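Local coordinates for protein ATP-dependent kinase YFH7 (Saccharomyces cerevisiae, PDB 2GA8) that acts as an ATP-dependent kinase with a P-loop for nucleotide binding and could be involved in assembly of the endoplasmic reticulum membrane, at residues L196-C199 against K200-K204; T283-T287 against G288-V292; I342-D345 against N346-H349. All coordinates share one frame; numbering follows the deposited sequence.

Contact 1. Residues L196-C199 against K200-K204. With SO4 (sulfate ion), chain I.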
loop_
_atom_site.group_PDB
_atom_site.type_symbol
_atom_site.label_atom_id
_atom_site.label_comp_id
_atom_site.label_asym_id
_atom_site.label_seq_id
_atom_site.Cartn_x
_atom_site.Cartn_y
_atom_site.Cartn_z
ATOM N N LEU A 196 6.250 -5.875 1.773
ATOM C CA LEU A 196 7.188 -6.141 0.695
ATOM C C LEU A 196 6.623 -7.284 -0.146
ATOM O O LEU A 196 6.719 -7.270 -1.373
ATOM C CB LEU A 196 8.558 -6.534 1.259
ATOM C CG LEU A 196 9.603 -6.969 0.225
ATOM C CD1 LEU A 196 9.822 -5.844 -0.785
ATOM C CD2 LEU A 196 10.916 -7.318 0.937
ATOM N N GLN A 197 6.014 -8.270 0.508
ATOM C CA GLN A 197 5.446 -9.396 -0.215
ATOM C C GLN A 197 4.309 -8.923 -1.118
ATOM O O GLN A 197 4.142 -9.430 -2.222
ATOM C CB GLN A 197 4.945 -10.471 0.754
ATOM C CG GLN A 197 4.618 -11.803 0.084
ATOM C CD GLN A 197 5.789 -12.368 -0.714
ATOM O OE1 GLN A 197 6.933 -12.330 -0.270
ATOM N NE2 GLN A 197 5.497 -12.908 -1.892
ATOM N N LEU A 198 3.521 -7.956 -0.657
ATOM C CA LEU A 198 2.448 -7.436 -1.501
ATOM C C LEU A 198 3.091 -6.789 -2.726
ATOM O O LEU A 198 2.597 -6.932 -3.843
ATOM C CB LEU A 198 1.606 -6.394 -0.750
ATOM C CG LEU A 198 0.565 -5.641 -1.591
ATOM C CD1 LEU A 198 -0.442 -6.622 -2.174
ATOM C CD2 LEU A 198 -0.147 -4.599 -0.721
ATOM N N CYS A 199 4.198 -6.081 -2.521
ATOM C CA CYS A 199 4.877 -5.435 -3.643
ATOM C C CYS A 199 5.416 -6.452 -4.644
ATOM O O CYS A 199 5.386 -6.202 -5.841
ATOM C CB CYS A 199 6.000 -4.526 -3.150
ATOM S SG CYS A 199 5.383 -3.099 -2.240
ATOM N N LYS A 200 5.888 -7.601 -4.159
ATOM C CA LYS A 200 6.395 -8.642 -5.060
ATOM C C LYS A 200 5.227 -9.228 -5.863
ATOM O O LYS A 200 5.368 -9.562 -7.038
ATOM C CB LYS A 200 7.065 -9.766 -4.269
ATOM C CG LYS A 200 8.335 -9.361 -3.545
ATOM C CD LYS A 200 9.020 -10.589 -2.948
ATOM C CE LYS A 200 10.371 -10.237 -2.353
ATOM N NZ LYS A 200 11.056 -11.455 -1.831
ATOM N N ILE A 201 4.081 -9.367 -5.207
ATOM C CA ILE A 201 2.886 -9.890 -5.851
ATOM C C ILE A 201 2.441 -8.903 -6.924
ATOM O O ILE A 201 2.118 -9.291 -8.047
ATOM C CB ILE A 201 1.752 -10.093 -4.815
ATOM C CG1 ILE A 201 2.084 -11.298 -3.931
ATOM C CG2 ILE A 201 0.410 -10.267 -5.518
ATOM C CD1 ILE A 201 1.111 -11.522 -2.797
ATOM N N LEU A 202 2.436 -7.618 -6.580
ATOM C CA LEU A 202 2.040 -6.603 -7.545
ATOM C C LEU A 202 2.989 -6.561 -8.741
ATOM O O LEU A 202 2.554 -6.434 -9.888
ATOM C CB LEU A 202 1.985 -5.225 -6.879
ATOM C CG LEU A 202 0.880 -5.049 -5.838
ATOM C CD1 LEU A 202 0.984 -3.664 -5.210
ATOM C CD2 LEU A 202 -0.479 -5.230 -6.507
ATOM N N ALA A 203 4.286 -6.661 -8.476
ATOM C CA ALA A 203 5.262 -6.628 -9.555
ATOM C C ALA A 203 5.069 -7.827 -10.470
ATOM O O ALA A 203 5.224 -7.721 -11.685
ATOM C CB ALA A 203 6.687 -6.614 -8.992
ATOM N N LYS A 204 4.726 -8.970 -9.885
ATOM C CA LYS A 204 4.514 -10.169 -10.683
ATOM C C LYS A 204 3.272 -10.010 -11.555
ATOM O O LYS A 204 3.261 -10.458 -12.703
ATOM C CB LYS A 204 4.373 -11.402 -9.783
ATOM C CG LYS A 204 4.265 -12.710 -10.562
ATOM C CD LYS A 204 4.498 -13.930 -9.673
ATOM C CE LYS A 204 4.501 -15.207 -10.505
ATOM N NZ LYS A 204 4.868 -16.407 -9.702
HETATM S S SO4 I . 14.141 -10.813 0.088
HETATM O O1 SO4 I . 13.569 -10.100 1.247
HETATM O O2 SO4 I . 13.314 -11.997 -0.214
HETATM O O3 SO4 I . 14.165 -9.916 -1.083
HETATM O O4 SO4 I . 15.518 -11.243 0.405
HETATM O O HOH W 1 9.127 -13.720 -1.412
#
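Gln-197 and Lys-200 meet one turn apart on the alpha-helix 192-206, and a water molecule joins their polar ends. That water donates to Gln-197 OE1 at 2.8 Å and accepts from Lys-200 NZ at 3.0 Å, so the amide oxygen and the ammonium group share one bridge without touching directly. The torsions make this possible: Gln-197 is bent at chi2 (55°), which swings OE1 round to the lysine, while Lys-200 runs extended beyond CG past the amide, its CD 3.8 Å from OE1. The ammonium has a further partner in a sulfate ion, probably from the crystallisation liquor; NZ donates to sulfate O2 at 2.8 Å. Lys-279 NZ, on helix 275-285, also bonds this sulfate, so the anion gathers positive charge from two helices, and Leu-196 CD2 lies alongside it. Beneath these side chains the backbone is satisfied in regular i to i+4 fashion, with the amides of Lys-200, Ile-201, Leu-202 and Ala-203 donating to the carbonyls of Leu-196 through Cys-199. Lys-204 turns elsewhere, to a salt bridge with Asp-77 and the carbonyl of Asn-74. On the side facing the mixed sheet, Leu-198 packs on Ile-134 and Val-239, and within the helix its CG rests 4.1 Å from Leu-202 CD1.

Contact 2. Residues T283-T287 against G288-V292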
loop_
_atom_site.group_PDB
_atom_site.type_symbol
_atom_site.label_atom_id
_atom_site.label_comp_id
_atom_site.label_asym_id
_atom_site.label_seq_id
_atom_site.Cartn_x
_atom_site.Cartn_y
_atom_site.Cartn_z
ATOM N N THR A 283 11.709 -3.176 -5.923
ATOM C CA THR A 283 10.726 -4.183 -6.309
ATOM C C THR A 283 9.692 -3.594 -7.269
ATOM O O THR A 283 9.346 -4.218 -8.267
ATOM C CB THR A 283 10.018 -4.799 -5.078
ATOM O OG1 THR A 283 10.974 -5.524 -4.287
ATOM C CG2 THR A 283 8.929 -5.763 -5.518
ATOM N N LEU A 284 9.217 -2.383 -6.986
ATOM C CA LEU A 284 8.236 -1.755 -7.870
ATOM C C LEU A 284 8.895 -1.034 -9.048
ATOM O O LEU A 284 8.363 -1.028 -10.158
ATOM C CB LEU A 284 7.358 -0.774 -7.079
ATOM C CG LEU A 284 6.516 -1.385 -5.949
ATOM C CD1 LEU A 284 5.667 -0.303 -5.303
ATOM C CD2 LEU A 284 5.624 -2.487 -6.497
ATOM N N ALA A 285 10.058 -0.435 -8.813
ATOM C CA ALA A 285 10.764 0.285 -9.869
ATOM C C ALA A 285 11.198 -0.663 -10.983
ATOM O O ALA A 285 11.175 -0.301 -12.160
ATOM C CB ALA A 285 11.980 1.006 -9.292
ATOM N N ASP A 286 11.587 -1.877 -10.608
ATOM C CA ASP A 286 12.032 -2.857 -11.589
ATOM C C ASP A 286 10.955 -3.302 -12.577
ATOM O O ASP A 286 11.256 -3.988 -13.548
ATOM C CB ASP A 286 12.642 -4.076 -10.888
ATOM C CG ASP A 286 14.053 -3.812 -10.385
ATOM O OD1 ASP A 286 14.624 -2.755 -10.726
ATOM O OD2 ASP A 286 14.598 -4.664 -9.658
ATOM N N THR A 287 9.704 -2.919 -12.339
ATOM C CA THR A 287 8.637 -3.286 -13.269
ATOM C C THR A 287 8.732 -2.384 -14.493
ATOM O O THR A 287 8.230 -2.720 -15.565
ATOM C CB THR A 287 7.226 -3.086 -12.664
ATOM O OG1 THR A 287 7.034 -1.704 -12.333
ATOM C CG2 THR A 287 7.045 -3.939 -11.422
ATOM N N GLY A 288 9.385 -1.238 -14.324
ATOM C CA GLY A 288 9.504 -0.292 -15.418
ATOM C C GLY A 288 8.227 0.525 -15.558
ATOM O O GLY A 288 8.035 1.253 -16.537
ATOM N N ALA A 289 7.345 0.405 -14.571
ATOM C CA ALA A 289 6.079 1.133 -14.596
ATOM C C ALA A 289 5.769 1.711 -13.222
ATOM O O ALA A 289 4.771 1.355 -12.601
ATOM C CB ALA A 289 4.951 0.203 -15.045
ATOM N N LEU A 290 6.632 2.612 -12.764
ATOM C CA LEU A 290 6.473 3.245 -11.462
ATOM C C LEU A 290 6.653 4.760 -11.490
ATOM O O LEU A 290 7.572 5.274 -12.123
ATOM C CB LEU A 290 7.494 2.665 -10.478
ATOM C CG LEU A 290 7.562 3.341 -9.103
ATOM C CD1 LEU A 290 6.321 2.973 -8.303
ATOM C CD2 LEU A 290 8.819 2.905 -8.365
ATOM N N LEU A 291 5.761 5.465 -10.800
ATOM C CA LEU A 291 5.857 6.912 -10.651
ATOM C C LEU A 291 6.045 7.076 -9.148
ATOM O O LEU A 291 5.387 6.389 -8.366
ATOM C CB LEU A 291 4.578 7.614 -11.113
ATOM C CG LEU A 291 4.508 7.806 -12.634
ATOM C CD1 LEU A 291 3.223 8.524 -13.006
ATOM C CD2 LEU A 291 5.724 8.603 -13.100
ATOM N N VAL A 292 6.959 7.955 -8.751
ATOM C CA VAL A 292 7.259 8.181 -7.341
ATOM C C VAL A 292 7.119 9.648 -6.942
ATOM O O VAL A 292 7.717 10.524 -7.563
ATOM C CB VAL A 292 8.696 7.722 -7.016
ATOM C CG1 VAL A 292 8.986 7.901 -5.528
ATOM C CG2 VAL A 292 8.876 6.259 -7.428
#
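The peptide group joining Leu-284 to Ala-285 has Leu-290 spread over one face: Leu-290 CD2 sits almost straight above Ala-285 N at 3.6 Å, and Leu-290 CB lies over Leu-284 O at 3.8 Å. At the oxygen edge of the same peptide, Thr-287 OG1 donates a short 2.6 Å bond to Leu-284 O, arriving nearly in line with the carbonyl (C=O...donor angle 164°). Thr-287 N gives that oxygen a second donor. The next carbonyl is used differently: Gly-288 N bonds Ala-285 O at 3.0 Å from above the carbonyl plane, 47° out of it, closing a type I beta turn. This is the end of helix 275-285 in the beta-alpha-beta crossover that carries the chain from strand 262-267 to strand 290-296 of the parallel P-loop sheet. Gly-288, at positive phi, is the first residue to leave helical geometry. Thr-287 spans the break. With OG1 held between its own backbone N and carbonyl carbon (chi1 61°), the hydroxyl also accepts from Ala-289 N at 3.1 Å, an ST turn, so one oxygen ties the helix end to the residue leading into the strand. Beyond it, Leu-290 turns back to the helix; its CD2 meets Ala-285 CB at 3.8 Å and its CD1 meets Leu-284 CB at 4.1 Å, while Ala-289 pairs through its backbone with Cys-26 of strand 25-30.

Contact 3. Residues I342-D345 against N346-H349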
loop_
_atom_site.group_PDB
_atom_site.type_symbol
_atom_site.label_atom_id
_atom_site.label_comp_id
_atom_site.label_asym_id
_atom_site.label_seq_id
_atom_site.Cartn_x
_atom_site.Cartn_y
_atom_site.Cartn_z
ATOM N N ILE A 342 15.614 7.087 0.391
ATOM C CA ILE A 342 16.522 6.375 -0.504
ATOM C C ILE A 342 17.059 7.298 -1.588
ATOM O O ILE A 342 16.337 8.148 -2.112
ATOM C CB ILE A 342 15.848 5.157 -1.173
ATOM C CG1 ILE A 342 14.590 5.593 -1.919
ATOM C CG2 ILE A 342 15.527 4.110 -0.128
ATOM C CD1 ILE A 342 13.955 4.481 -2.717
ATOM N N LYS A 343 18.334 7.119 -1.915
ATOM C CA LYS A 343 19.003 7.940 -2.915
ATOM C C LYS A 343 18.768 7.464 -4.342
ATOM O O LYS A 343 19.568 6.699 -4.881
ATOM C CB LYS A 343 20.510 7.962 -2.647
ATOM C CG LYS A 343 20.910 8.505 -1.286
ATOM C CD LYS A 343 20.682 10.001 -1.184
ATOM C CE LYS A 343 21.283 10.544 0.103
ATOM N NZ LYS A 343 21.074 12.011 0.259
ATOM N N VAL A 344 17.671 7.912 -4.948
ATOM C CA VAL A 344 17.358 7.552 -6.328
ATOM C C VAL A 344 17.017 8.825 -7.096
ATOM O O VAL A 344 16.623 9.827 -6.504
ATOM C CB VAL A 344 16.183 6.552 -6.409
ATOM C CG1 VAL A 344 16.532 5.291 -5.641
ATOM C CG2 VAL A 344 14.915 7.181 -5.871
ATOM N N ASP A 345 17.161 8.778 -8.414
ATOM C CA ASP A 345 16.918 9.948 -9.255
ATOM C C ASP A 345 15.499 10.185 -9.766
ATOM O O ASP A 345 15.254 11.180 -10.450
ATOM C CB ASP A 345 17.867 9.907 -10.456
ATOM C CG ASP A 345 17.778 8.599 -11.222
ATOM O OD1 ASP A 345 18.124 7.546 -10.641
ATOM O OD2 ASP A 345 17.360 8.619 -12.400
ATOM N N ASN A 346 14.561 9.304 -9.440
ATOM C CA ASN A 346 13.199 9.476 -9.938
ATOM C C ASN A 346 12.149 9.930 -8.929
ATOM O O ASN A 346 10.956 9.850 -9.207
ATOM C CB ASN A 346 12.729 8.184 -10.614
ATOM C CG ASN A 346 13.429 7.928 -11.938
ATOM O OD1 ASN A 346 13.256 6.873 -12.552
ATOM N ND2 ASN A 346 14.219 8.898 -12.390
ATOM N N ILE A 347 12.576 10.407 -7.764
ATOM C CA ILE A 347 11.614 10.870 -6.768
ATOM C C ILE A 347 11.178 12.297 -7.089
ATOM O O ILE A 347 11.982 13.229 -7.039
ATOM C CB ILE A 347 12.208 10.849 -5.344
ATOM C CG1 ILE A 347 12.670 9.437 -4.996
ATOM C CG2 ILE A 347 11.158 11.311 -4.337
ATOM C CD1 ILE A 347 13.348 9.336 -3.651
ATOM N N VAL A 348 9.903 12.460 -7.430
ATOM C CA VAL A 348 9.359 13.773 -7.753
ATOM C C VAL A 348 8.791 14.410 -6.489
ATOM O O VAL A 348 7.782 13.950 -5.953
ATOM C CB VAL A 348 8.241 13.663 -8.819
ATOM C CG1 VAL A 348 7.671 15.039 -9.128
ATOM C CG2 VAL A 348 8.794 13.022 -10.085
ATOM N N HIS A 349 9.451 15.461 -6.010
ATOM C CA HIS A 349 9.002 16.152 -4.803
ATOM C C HIS A 349 7.851 17.094 -5.117
ATOM O O HIS A 349 7.936 17.916 -6.026
ATOM C CB HIS A 349 10.150 16.947 -4.166
ATOM C CG HIS A 349 11.159 16.099 -3.454
ATOM N ND1 HIS A 349 12.030 15.259 -4.114
ATOM C CD2 HIS A 349 11.435 15.965 -2.135
ATOM C CE1 HIS A 349 12.800 14.646 -3.232
ATOM N NE2 HIS A 349 12.459 15.057 -2.024
#
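Val-344 and Ile-347 are brought together by their first torsions. A chi1 of -59° puts Val-344 CG1 beside the backbone N, which leaves CG2 between N and the carbonyl carbon, aimed at the isoleucine; Ile-347 (chi1 -58°) puts CG1 beside its own N, opposite the carbonyl carbon, and carries on extended to CD1. The two side chains cross at about a right angle, with Val-344 CG2 set against the CG1-CD1 arm at 3.3 Å from Ile-347 CG1 and 3.5 Å from Ile-347 CD1. Both spacings are shorter than ordinary van der Waals contact; the packing is close, though the exact 3.3 Å value is doubtful. The end of the same arm reaches Ile-342, its CD1 lying 3.6 Å from Ile-342 O and 4.3 Å from Ile-342 CG1. Ile-342 O in turn receives a weak bond from Val-344 N at 3.1 Å, which closes an inverse gamma turn centred on Lys-343. At the bend, Asp-345 and Asn-346 lie side by side and point the same way, their carboxylate and amide planes 59° apart. Asp-345 OD2 is 3.2 Å from Asn-346 ND2, but the angle is too poor for a hydrogen bond. The backbone N atoms of Asn-346 and Ile-347 are buried with no partner in the model. What the turn does is lead from helix 335-339 into the outer strand 347-351 of the parallel sheet. Ile-347 packs on Val-292 and Lys-294 of the adjoining strand 290-296, and its side chain is about 10 Å from Gly-31 of the probable ATP-binding loop, while Ile-342, Val-344 and Asn-346 all touch Tyr-281 of helix 275-285.

Contact 1 is the most buried, contact 2 partly so, and contact 3 lies at the surface, where the chain enters the edge strand. Helix 275-285 connects them: its Thr-283 packs on helix 192-206, with CG2 3.6 Å from Cys-199 O, and the same helix also borders contact 3. Contacts 2 and 3 also feed neighbouring strands of one sheet, where Val-292 O and Val-348 N are 2.9 Å apart, a probable hydrogen bond. Contacts 1 and 3 never meet. The chemistry differs accordingly: regular helix bonds, with a water bridge and a lysine-sulfate bond at the rim, in 196-204; a threonine hydroxyl joining helix end to strand in 283-292; and apolar contact with no clear hydrogen bond across the turn in 342-349, whose backbone bonds to neighbouring elements.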